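Local structure of probable ABC transporter extracellular-binding protein YckB (Bacillus subtilis, 2IEE) at residues T113-I124 with L194-Y204; K133-Y143 with G172-D180. The protein probably serves as the extracellular solute-binding lipoprotein of an ABC transport system, capturing a ligand for uptake across the cell membrane. One frame throughout, in Å; residues are numbered along the deposited sequence.

In the fold
From the N terminus, strand 108-116 and the turn after it come first, then strand 134-136 and the start of helix 142-149. Helix 162-171 leads into strand 176-180, which pairs parallel with strand 134-136 and closes contact 2. After helix 181-190 the chain returns as strand 197-214, antiparallel to strand 108-116, closing contact 1; contact 2 is thus nested inside the loop that contact 1 closes. Strands 108-116 and 176-180 are themselves neighbours, so both contacts belong to one mixed sheet. They also touch directly, where Ser122 OG meets Asp175 O and Ser122 O meets Lys133 NZ.

Contact 1 of 2, residues T113-I124 with L194-Y204; sequences TAIVRKDDLSGI and LNITIHPDIKY
His199 reaches past the end of its own strand pairing to grip the turn beyond the partner strand: its NE2 donates to Ile124 O at 2.7 Å, with the oxygen in the ring plane although the donor stands well above the carbonyl plane. The contact as a whole pairs two antiparallel strands in the mixed sheet of one lobe of a periplasmic-binding-protein fold. With CG anti to the backbone N (chi1 -167°), the ring is placed so that NE2 meets Ile124 O, and its rotation is fixed at the other ring nitrogen, where ND1 accepts from Asp201 N at 2.9 Å. Ile202 CD1 lies over one ring face and also meets Ile124 CG2 at 3.6 Å. Along the strands, Val116 and Thr197 form a hydrogen-bonded pair, and His199 N bonds to Ala114 O. The side chains of Ile115 and Ile198 share a face of the sheet and pack against helix 181-190. Where regular pairing ends, a water accepts from Ala114 N and donates to His199 O and Ile202 O. At the other end Asn195 clasps the turn: OD1 receives Asp119 N at 2.9 Å on an in-plane lone pair, while ND2 makes a weak bond to Asp119 OD1, the amide and carboxylate planes standing 76° apart. Beyond the water, Tyr204 OH donates to Thr113 O at 2.7 Å, tilted 31° from the carbonyl plane.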
loop_
_atom_site.group_PDB
_atom_site.type_symbol
_atom_site.label_atom_id
_atom_site.label_comp_id
_atom_site.label_asym_id
_atom_site.label_seq_id
_atom_site.Cartn_x
_atom_site.Cartn_y
_atom_site.Cartn_z
ATOM N N THR A 113 -0.483 4.071 -11.359
ATOM C CA THR A 113 -0.764 3.755 -12.750
ATOM C C THR A 113 -2.167 4.239 -13.068
ATOM O O THR A 113 -2.787 4.931 -12.263
ATOM C CB THR A 113 -0.666 2.234 -13.026
ATOM O OG1 THR A 113 -1.536 1.520 -12.139
ATOM C CG2 THR A 113 0.763 1.749 -12.826
ATOM N N ALA A 114 -2.658 3.888 -14.249
ATOM C CA ALA A 114 -3.986 4.295 -14.668
ATOM C C ALA A 114 -4.740 3.153 -15.331
ATOM O O ALA A 114 -4.181 2.400 -16.126
ATOM C CB ALA A 114 -3.887 5.468 -15.641
ATOM N N ILE A 115 -6.011 3.018 -14.988
ATOM C CA ILE A 115 -6.844 2.010 -15.608
ATOM C C ILE A 115 -7.679 2.771 -16.626
ATOM O O ILE A 115 -8.301 3.783 -16.305
ATOM C CB ILE A 115 -7.757 1.309 -14.592
ATOM C CG1 ILE A 115 -6.998 0.154 -13.942
ATOM C CG2 ILE A 115 -9.024 0.802 -15.282
ATOM C CD1 ILE A 115 -7.780 -0.542 -12.844
ATOM N N VAL A 116 -7.656 2.289 -17.861
ATOM C CA VAL A 116 -8.389 2.907 -18.959
ATOM C C VAL A 116 -9.105 1.784 -19.704
ATOM O O VAL A 116 -8.999 0.625 -19.308
ATOM C CB VAL A 116 -7.412 3.630 -19.921
ATOM C CG1 VAL A 116 -6.725 4.788 -19.196
ATOM C CG2 VAL A 116 -6.353 2.650 -20.433
ATOM N N ARG A 117 -9.838 2.117 -20.764
ATOM C CA ARG A 117 -10.529 1.092 -21.538
ATOM C C ARG A 117 -9.529 0.205 -22.274
ATOM O O ARG A 117 -8.497 0.677 -22.742
ATOM C CB ARG A 117 -11.487 1.729 -22.550
ATOM C CG ARG A 117 -12.822 2.146 -21.953
ATOM C CD ARG A 117 -13.700 2.816 -22.995
ATOM N NE ARG A 117 -13.256 4.174 -23.296
ATOM C CZ ARG A 117 -13.336 5.190 -22.437
ATOM N NH1 ARG A 117 -13.840 4.998 -21.222
ATOM N NH2 ARG A 117 -12.932 6.403 -22.796
ATOM N N LYS A 118 -9.840 -1.085 -22.370
ATOM C CA LYS A 118 -8.963 -2.026 -23.059
ATOM C C LYS A 118 -8.984 -1.823 -24.575
ATOM O O LYS A 118 -7.951 -1.966 -25.236
ATOM C CB LYS A 118 -9.364 -3.471 -22.737
ATOM C CG LYS A 118 -8.450 -4.523 -23.391
ATOM C CD LYS A 118 -8.948 -5.945 -23.162
ATOM C CE LYS A 118 -8.944 -6.311 -21.684
ATOM N NZ LYS A 118 -9.540 -7.654 -21.451
ATOM N N ASP A 119 -10.149 -1.481 -25.126
ATOM C CA ASP A 119 -10.260 -1.300 -26.573
ATOM C C ASP A 119 -9.612 -0.047 -27.164
ATOM O O ASP A 119 -9.047 -0.116 -28.249
ATOM C CB ASP A 119 -11.725 -1.382 -27.021
ATOM C CG ASP A 119 -12.603 -0.326 -26.384
ATOM O OD1 ASP A 119 -12.105 0.499 -25.588
ATOM O OD2 ASP A 119 -13.813 -0.324 -26.687
ATOM N N ASP A 120 -9.687 1.093 -26.483
ATOM C CA ASP A 120 -9.055 2.302 -27.025
ATOM C C ASP A 120 -8.187 3.059 -26.020
ATOM O O ASP A 120 -7.759 4.188 -26.280
ATOM C CB ASP A 120 -10.105 3.254 -27.612
ATOM C CG ASP A 120 -11.162 3.674 -26.597
ATOM O OD1 ASP A 120 -10.949 3.496 -25.382
ATOM O OD2 ASP A 120 -12.211 4.199 -27.029
ATOM N N LEU A 121 -7.928 2.434 -24.876
ATOM C CA LEU A 121 -7.109 3.047 -23.838
ATOM C C LEU A 121 -7.634 4.432 -23.476
ATOM O O LEU A 121 -6.879 5.286 -23.010
ATOM C CB LEU A 121 -5.654 3.142 -24.311
ATOM C CG LEU A 121 -5.008 1.807 -24.708
ATOM C CD1 LEU A 121 -3.674 2.056 -25.400
ATOM C CD2 LEU A 121 -4.821 0.933 -23.471
ATOM N N SER A 122 -8.930 4.641 -23.697
ATOM C CA SER A 122 -9.588 5.910 -23.398
ATOM C C SER A 122 -8.944 7.115 -24.094
ATOM O O SER A 122 -9.020 8.242 -23.598
ATOM C CB SER A 122 -9.619 6.145 -21.878
ATOM O OG SER A 122 -10.260 5.067 -21.203
ATOM N N GLY A 123 -8.311 6.871 -25.239
ATOM C CA GLY A 123 -7.680 7.942 -25.995
ATOM C C GLY A 123 -6.520 8.597 -25.271
ATOM O O GLY A 123 -6.145 9.735 -25.563
ATOM N N ILE A 124 -5.945 7.870 -24.322
ATOM C CA ILE A 124 -4.833 8.379 -23.533
ATOM C C ILE A 124 -3.505 7.733 -23.926
ATOM O O ILE A 124 -3.415 6.506 -24.028
ATOM C CB ILE A 124 -5.103 8.133 -22.029
ATOM C CG1 ILE A 124 -6.365 8.895 -21.609
ATOM C CG2 ILE A 124 -3.889 8.543 -21.197
ATOM C CD1 ILE A 124 -6.887 8.561 -20.215
ATOM N N LEU A 194 -14.056 -7.517 -18.292
ATOM C CA LEU A 194 -14.470 -6.123 -18.427
ATOM C C LEU A 194 -13.558 -5.368 -19.386
ATOM O O LEU A 194 -12.383 -5.710 -19.533
ATOM C CB LEU A 194 -14.455 -5.463 -17.047
ATOM C CG LEU A 194 -15.592 -4.522 -16.655
ATOM C CD1 LEU A 194 -16.953 -5.133 -17.015
ATOM C CD2 LEU A 194 -15.506 -4.255 -15.163
ATOM N N ASN A 195 -14.094 -4.346 -20.045
ATOM C CA ASN A 195 -13.297 -3.565 -20.981
ATOM C C ASN A 195 -12.422 -2.549 -20.256
ATOM O O ASN A 195 -12.623 -1.344 -20.376
ATOM C CB ASN A 195 -14.193 -2.853 -21.997
ATOM C CG ASN A 195 -13.404 -1.953 -22.938
ATOM O OD1 ASN A 195 -12.293 -2.286 -23.351
ATOM N ND2 ASN A 195 -13.983 -0.815 -23.289
ATOM N N ILE A 196 -11.456 -3.057 -19.497
ATOM C CA ILE A 196 -10.526 -2.221 -18.752
ATOM C C ILE A 196 -9.148 -2.869 -18.778
ATOM O O ILE A 196 -9.011 -4.071 -19.003
ATOM C CB ILE A 196 -10.931 -2.070 -17.262
ATOM C CG1 ILE A 196 -10.883 -3.436 -16.572
ATOM C CG2 ILE A 196 -12.313 -1.443 -17.151
ATOM C CD1 ILE A 196 -11.135 -3.385 -15.071
ATOM N N THR A 197 -8.127 -2.064 -18.538
ATOM C CA THR A 197 -6.764 -2.562 -18.505
ATOM C C THR A 197 -5.920 -1.468 -17.880
ATOM O O THR A 197 -6.371 -0.332 -17.745
ATOM C CB THR A 197 -6.232 -2.851 -19.924
ATOM O OG1 THR A 197 -4.913 -3.410 -19.839
ATOM C CG2 THR A 197 -6.178 -1.562 -20.739
ATOM N N ILE A 198 -4.706 -1.817 -17.481
ATOM C CA ILE A 198 -3.792 -0.849 -16.900
ATOM C C ILE A 198 -3.042 -0.267 -18.086
ATOM O O ILE A 198 -2.526 -1.014 -18.916
ATOM C CB ILE A 198 -2.805 -1.531 -15.931
ATOM C CG1 ILE A 198 -3.583 -2.091 -14.734
ATOM C CG2 ILE A 198 -1.733 -0.543 -15.495
ATOM C CD1 ILE A 198 -2.737 -2.764 -13.669
ATOM N N HIS A 199 -3.006 1.056 -18.195
ATOM C CA HIS A 199 -2.310 1.684 -19.317
ATOM C C HIS A 199 -0.845 1.252 -19.300
ATOM O O HIS A 199 -0.172 1.365 -18.283
ATOM C CB HIS A 199 -2.414 3.208 -19.236
ATOM C CG HIS A 199 -1.998 3.903 -20.494
ATOM N ND1 HIS A 199 -0.691 3.937 -20.928
ATOM C CD2 HIS A 199 -2.722 4.561 -21.430
ATOM C CE1 HIS A 199 -0.627 4.586 -22.078
ATOM N NE2 HIS A 199 -1.845 4.976 -22.405
ATOM N N PRO A 200 -0.336 0.754 -20.436
ATOM C CA PRO A 200 1.048 0.290 -20.557
ATOM C C PRO A 200 2.179 1.305 -20.440
ATOM O O PRO A 200 3.308 0.920 -20.156
ATOM C CB PRO A 200 1.056 -0.414 -21.915
ATOM C CG PRO A 200 0.068 0.395 -22.709
ATOM C CD PRO A 200 -1.060 0.589 -21.710
ATOM N N ASP A 201 1.910 2.591 -20.636
ATOM C CA ASP A 201 3.006 3.557 -20.565
ATOM C C ASP A 201 3.020 4.536 -19.398
ATOM O O ASP A 201 4.060 5.117 -19.084
ATOM C CB ASP A 201 3.091 4.327 -21.885
ATOM C CG ASP A 201 3.278 3.404 -23.071
ATOM O OD1 ASP A 201 4.193 2.558 -23.018
ATOM O OD2 ASP A 201 2.509 3.513 -24.048
ATOM N N ILE A 202 1.880 4.713 -18.745
ATOM C CA ILE A 202 1.802 5.642 -17.633
ATOM C C ILE A 202 2.230 5.026 -16.303
ATOM O O ILE A 202 1.626 4.070 -15.822
ATOM C CB ILE A 202 0.372 6.212 -17.514
ATOM C CG1 ILE A 202 0.072 7.088 -18.739
ATOM C CG2 ILE A 202 0.218 7.005 -16.227
ATOM C CD1 ILE A 202 -1.384 7.524 -18.857
ATOM N N LYS A 203 3.296 5.582 -15.733
ATOM C CA LYS A 203 3.839 5.157 -14.443
ATOM C C LYS A 203 4.303 6.449 -13.765
ATOM O O LYS A 203 5.031 7.236 -14.364
ATOM C CB LYS A 203 5.035 4.213 -14.632
ATOM C CG LYS A 203 4.740 2.915 -15.386
ATOM C CD LYS A 203 6.033 2.123 -15.608
ATOM C CE LYS A 203 5.777 0.745 -16.235
ATOM N NZ LYS A 203 5.117 0.828 -17.566
ATOM N N TYR A 204 3.881 6.675 -12.526
ATOM C CA TYR A 204 4.254 7.897 -11.834
ATOM C C TYR A 204 4.368 7.734 -10.323
ATOM O O TYR A 204 3.789 6.824 -9.728
ATOM C CB TYR A 204 3.226 8.998 -12.124
ATOM C CG TYR A 204 1.817 8.567 -11.783
ATOM C CD1 TYR A 204 1.085 7.781 -12.667
ATOM C CD2 TYR A 204 1.257 8.853 -10.539
ATOM C CE1 TYR A 204 -0.157 7.284 -12.328
ATOM C CE2 TYR A 204 0.004 8.352 -10.185
ATOM C CZ TYR A 204 -0.692 7.562 -11.086
ATOM O OH TYR A 204 -1.897 7.002 -10.743
HETATM O O HOH W 1 -0.752 3.181 -16.252
#

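Contact 2 of 2, residues K133-Y143 with G172-D180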
loop_
_atom_site.group_PDB
_atom_site.type_symbol
_atom_site.label_atom_id
_atom_site.label_comp_id
_atom_site.label_asym_id
_atom_site.label_seq_id
_atom_site.Cartn_x
_atom_site.Cartn_y
_atom_site.Cartn_z
ATOM N N LYS A 133 -10.199 14.671 -19.557
ATOM C CA LYS A 133 -10.751 13.340 -19.361
ATOM C C LYS A 133 -11.513 13.245 -18.053
ATOM O O LYS A 133 -11.300 14.041 -17.143
ATOM C CB LYS A 133 -9.635 12.296 -19.371
ATOM C CG LYS A 133 -8.882 12.214 -20.675
ATOM C CD LYS A 133 -9.725 11.621 -21.789
ATOM C CE LYS A 133 -8.916 11.541 -23.072
ATOM N NZ LYS A 133 -9.663 10.855 -24.155
ATOM N N LYS A 134 -12.407 12.265 -17.966
ATOM C CA LYS A 134 -13.186 12.062 -16.757
ATOM C C LYS A 134 -12.452 11.079 -15.851
ATOM O O LYS A 134 -12.371 9.884 -16.149
ATOM C CB LYS A 134 -14.584 11.550 -17.117
ATOM C CG LYS A 134 -15.426 12.592 -17.869
ATOM C CD LYS A 134 -16.779 12.065 -18.330
ATOM C CE LYS A 134 -16.621 11.040 -19.441
ATOM N NZ LYS A 134 -17.929 10.621 -20.015
ATOM N N ALA A 135 -11.906 11.598 -14.754
ATOM C CA ALA A 135 -11.162 10.792 -13.793
ATOM C C ALA A 135 -11.995 10.468 -12.553
ATOM O O ALA A 135 -12.639 11.345 -11.965
ATOM C CB ALA A 135 -9.876 11.514 -13.394
ATOM N N ALA A 136 -11.979 9.201 -12.157
ATOM C CA ALA A 136 -12.746 8.757 -11.001
ATOM C C ALA A 136 -11.881 8.068 -9.956
ATOM O O ALA A 136 -10.728 7.712 -10.222
ATOM C CB ALA A 136 -13.865 7.828 -11.453
ATOM N N GLY A 137 -12.459 7.879 -8.771
ATOM C CA GLY A 137 -11.755 7.248 -7.666
ATOM C C GLY A 137 -11.861 8.110 -6.417
ATOM O O GLY A 137 -12.573 9.113 -6.424
ATOM N N ALA A 138 -11.156 7.731 -5.350
ATOM C CA ALA A 138 -11.183 8.484 -4.095
ATOM C C ALA A 138 -10.908 9.967 -4.323
ATOM O O ALA A 138 -9.992 10.337 -5.058
ATOM C CB ALA A 138 -10.165 7.908 -3.112
ATOM N N ALA A 139 -11.698 10.807 -3.663
ATOM C CA ALA A 139 -11.602 12.257 -3.801
ATOM C C ALA A 139 -10.352 12.963 -3.268
ATOM O O ALA A 139 -9.774 13.799 -3.963
ATOM C CB ALA A 139 -12.848 12.899 -3.191
ATOM N N THR A 140 -9.933 12.652 -2.045
ATOM C CA THR A 140 -8.773 13.333 -1.474
ATOM C C THR A 140 -7.511 12.499 -1.298
ATOM O O THR A 140 -7.015 12.324 -0.182
ATOM C CB THR A 140 -9.126 13.974 -0.118
ATOM O OG1 THR A 140 -9.797 13.011 0.704
ATOM C CG2 THR A 140 -10.019 15.193 -0.320
ATOM N N THR A 141 -6.988 11.994 -2.407
ATOM C CA THR A 141 -5.768 11.207 -2.380
ATOM C C THR A 141 -4.782 11.878 -3.320
ATOM O O THR A 141 -5.152 12.747 -4.119
ATOM C CB THR A 141 -5.999 9.774 -2.875
ATOM O OG1 THR A 141 -6.412 9.808 -4.245
ATOM C CG2 THR A 141 -7.068 9.086 -2.041
ATOM N N VAL A 142 -3.526 11.471 -3.228
ATOM C CA VAL A 142 -2.496 12.023 -4.080
ATOM C C VAL A 142 -2.789 11.621 -5.528
ATOM O O VAL A 142 -2.384 12.302 -6.467
ATOM C CB VAL A 142 -1.109 11.504 -3.659
ATOM C CG1 VAL A 142 -0.973 10.031 -4.009
ATOM C CG2 VAL A 142 -0.027 12.331 -4.314
ATOM N N TYR A 143 -3.508 10.517 -5.701
ATOM C CA TYR A 143 -3.854 10.042 -7.035
ATOM C C TYR A 143 -4.798 11.011 -7.754
ATOM O O TYR A 143 -4.619 11.282 -8.942
ATOM C CB TYR A 143 -4.491 8.652 -6.953
ATOM C CG TYR A 143 -3.552 7.603 -6.409
ATOM C CD1 TYR A 143 -2.457 7.175 -7.150
ATOM C CD2 TYR A 143 -3.729 7.076 -5.133
ATOM C CE1 TYR A 143 -1.554 6.248 -6.631
ATOM C CE2 TYR A 143 -2.835 6.149 -4.605
ATOM C CZ TYR A 143 -1.746 5.740 -5.359
ATOM O OH TYR A 143 -0.840 4.845 -4.833
ATOM N N GLY A 172 -17.646 3.719 -20.819
ATOM C CA GLY A 172 -17.399 4.990 -21.470
ATOM C C GLY A 172 -18.021 6.136 -20.684
ATOM O O GLY A 172 -17.968 7.280 -21.123
ATOM N N ARG A 173 -18.622 5.835 -19.532
ATOM C CA ARG A 173 -19.228 6.873 -18.696
ATOM C C ARG A 173 -18.121 7.715 -18.051
ATOM O O ARG A 173 -18.304 8.904 -17.795
ATOM C CB ARG A 173 -20.144 6.254 -17.633
ATOM C CG ARG A 173 -21.351 5.555 -18.222
ATOM C CD ARG A 173 -22.399 5.191 -17.161
ATOM N NE ARG A 173 -22.944 6.373 -16.500
ATOM C CZ ARG A 173 -22.675 6.724 -15.246
ATOM N NH1 ARG A 173 -21.866 5.976 -14.504
ATOM N NH2 ARG A 173 -23.204 7.831 -14.737
ATOM N N THR A 174 -16.982 7.082 -17.780
ATOM C CA THR A 174 -15.808 7.769 -17.250
ATOM C C THR A 174 -14.652 7.328 -18.144
ATOM O O THR A 174 -14.827 6.452 -18.997
ATOM C CB THR A 174 -15.489 7.392 -15.792
ATOM O OG1 THR A 174 -15.400 5.964 -15.670
ATOM C CG2 THR A 174 -16.556 7.961 -14.845
ATOM N N ASP A 175 -13.473 7.912 -17.955
ATOM C CA ASP A 175 -12.338 7.568 -18.805
ATOM C C ASP A 175 -11.141 6.909 -18.146
ATOM O O ASP A 175 -10.519 6.016 -18.723
ATOM C CB ASP A 175 -11.824 8.813 -19.514
ATOM C CG ASP A 175 -12.870 9.463 -20.372
ATOM O OD1 ASP A 175 -13.443 8.756 -21.221
ATOM O OD2 ASP A 175 -13.103 10.678 -20.205
ATOM N N VAL A 176 -10.813 7.347 -16.937
ATOM C CA VAL A 176 -9.629 6.831 -16.289
ATOM C C VAL A 176 -9.720 6.804 -14.772
ATOM O O VAL A 176 -10.442 7.598 -14.165
ATOM C CB VAL A 176 -8.427 7.703 -16.715
ATOM C CG1 VAL A 176 -8.661 9.131 -16.250
ATOM C CG2 VAL A 176 -7.118 7.153 -16.157
ATOM N N ILE A 177 -8.990 5.866 -14.174
ATOM C CA ILE A 177 -8.910 5.720 -12.724
ATOM C C ILE A 177 -7.424 5.698 -12.387
ATOM O O ILE A 177 -6.678 4.881 -12.925
ATOM C CB ILE A 177 -9.487 4.385 -12.212
ATOM C CG1 ILE A 177 -10.938 4.225 -12.648
ATOM C CG2 ILE A 177 -9.412 4.343 -10.674
ATOM C CD1 ILE A 177 -11.828 5.305 -12.129
ATOM N N LEU A 178 -7.004 6.592 -11.500
ATOM C CA LEU A 178 -5.606 6.655 -11.078
ATOM C C LEU A 178 -5.485 6.007 -9.699
ATOM O O LEU A 178 -6.218 6.364 -8.779
ATOM C CB LEU A 178 -5.147 8.113 -11.008
ATOM C CG LEU A 178 -4.197 8.629 -12.097
ATOM C CD1 LEU A 178 -4.645 8.147 -13.466
ATOM C CD2 LEU A 178 -4.137 10.152 -12.037
ATOM N N ASN A 179 -4.577 5.045 -9.554
ATOM C CA ASN A 179 -4.402 4.378 -8.268
ATOM C C ASN A 179 -3.075 3.624 -8.260
ATOM O O ASN A 179 -2.342 3.643 -9.247
ATOM C CB ASN A 179 -5.564 3.401 -8.022
ATOM C CG ASN A 179 -5.775 3.095 -6.540
ATOM O OD1 ASN A 179 -4.996 3.516 -5.683
ATOM N ND2 ASN A 179 -6.836 2.357 -6.238
ATOM N N ASP A 180 -2.774 2.976 -7.141
ATOM C CA ASP A 180 -1.548 2.190 -6.989
ATOM C C ASP A 180 -1.535 1.041 -8.014
ATOM O O ASP A 180 -2.563 0.417 -8.263
ATOM C CB ASP A 180 -1.490 1.616 -5.574
ATOM C CG ASP A 180 -0.369 0.623 -5.392
ATOM O OD1 ASP A 180 0.794 1.054 -5.234
ATOM O OD2 ASP A 180 -0.649 -0.593 -5.419
HETATM O O HOH W 2 -8.596 9.102 -11.095
#
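In the parallel pairing of strand 134-136 with strand 176-180, the backbone of Lys134 is held on both its polar atoms by Asp175 and Val176, where the loop runs into the second strand. Lys134 O accepts from Asp175 N at 2.9 Å, in the carbonyl plane and on a lone pair, and also from Val176 N. Lys134 N in return gives a nearly straight bond (170°) to Asp175 OD2 at 2.8 Å, using the oxygen's anti lone pair; the other carboxylate oxygen, OD1, makes a salt bridge to Arg117. The lysine chain bends at chi3 (-69°) so that NZ donates a hydrogen bond to Arg173 O at 2.8 Å, from well above that carbonyl's plane. Further along, Ala136 N bonds to Val176 O at 3.0 Å, and Ala135 CB packs on Val176 CG1. These strands form part of the mixed sheet of an alpha/beta lobe, as in other solute-binding proteins of this family, with strand 153-154 beyond one edge of the pair and strand 108-116 beyond the other. The pair then parts, and a water bridges Ala136 O and Leu178 N. Contact resumes at helix 142-149, where the Tyr143 ring lies between Val142 CG1 on one face and Asn179 CA on the other, the latter a CH-pi contact 3.7 Å from the ring centroid. An alanine in place of Tyr143 is likely to leave Asn179 CA without the ring face it packs on and Asp180 CB without the hydroxyl beside it. That OH lies 3.4 Å from Asp180 CB, while Asp180 OD2 caps helix 181-190 and OD1 bonds to Ser110 OG.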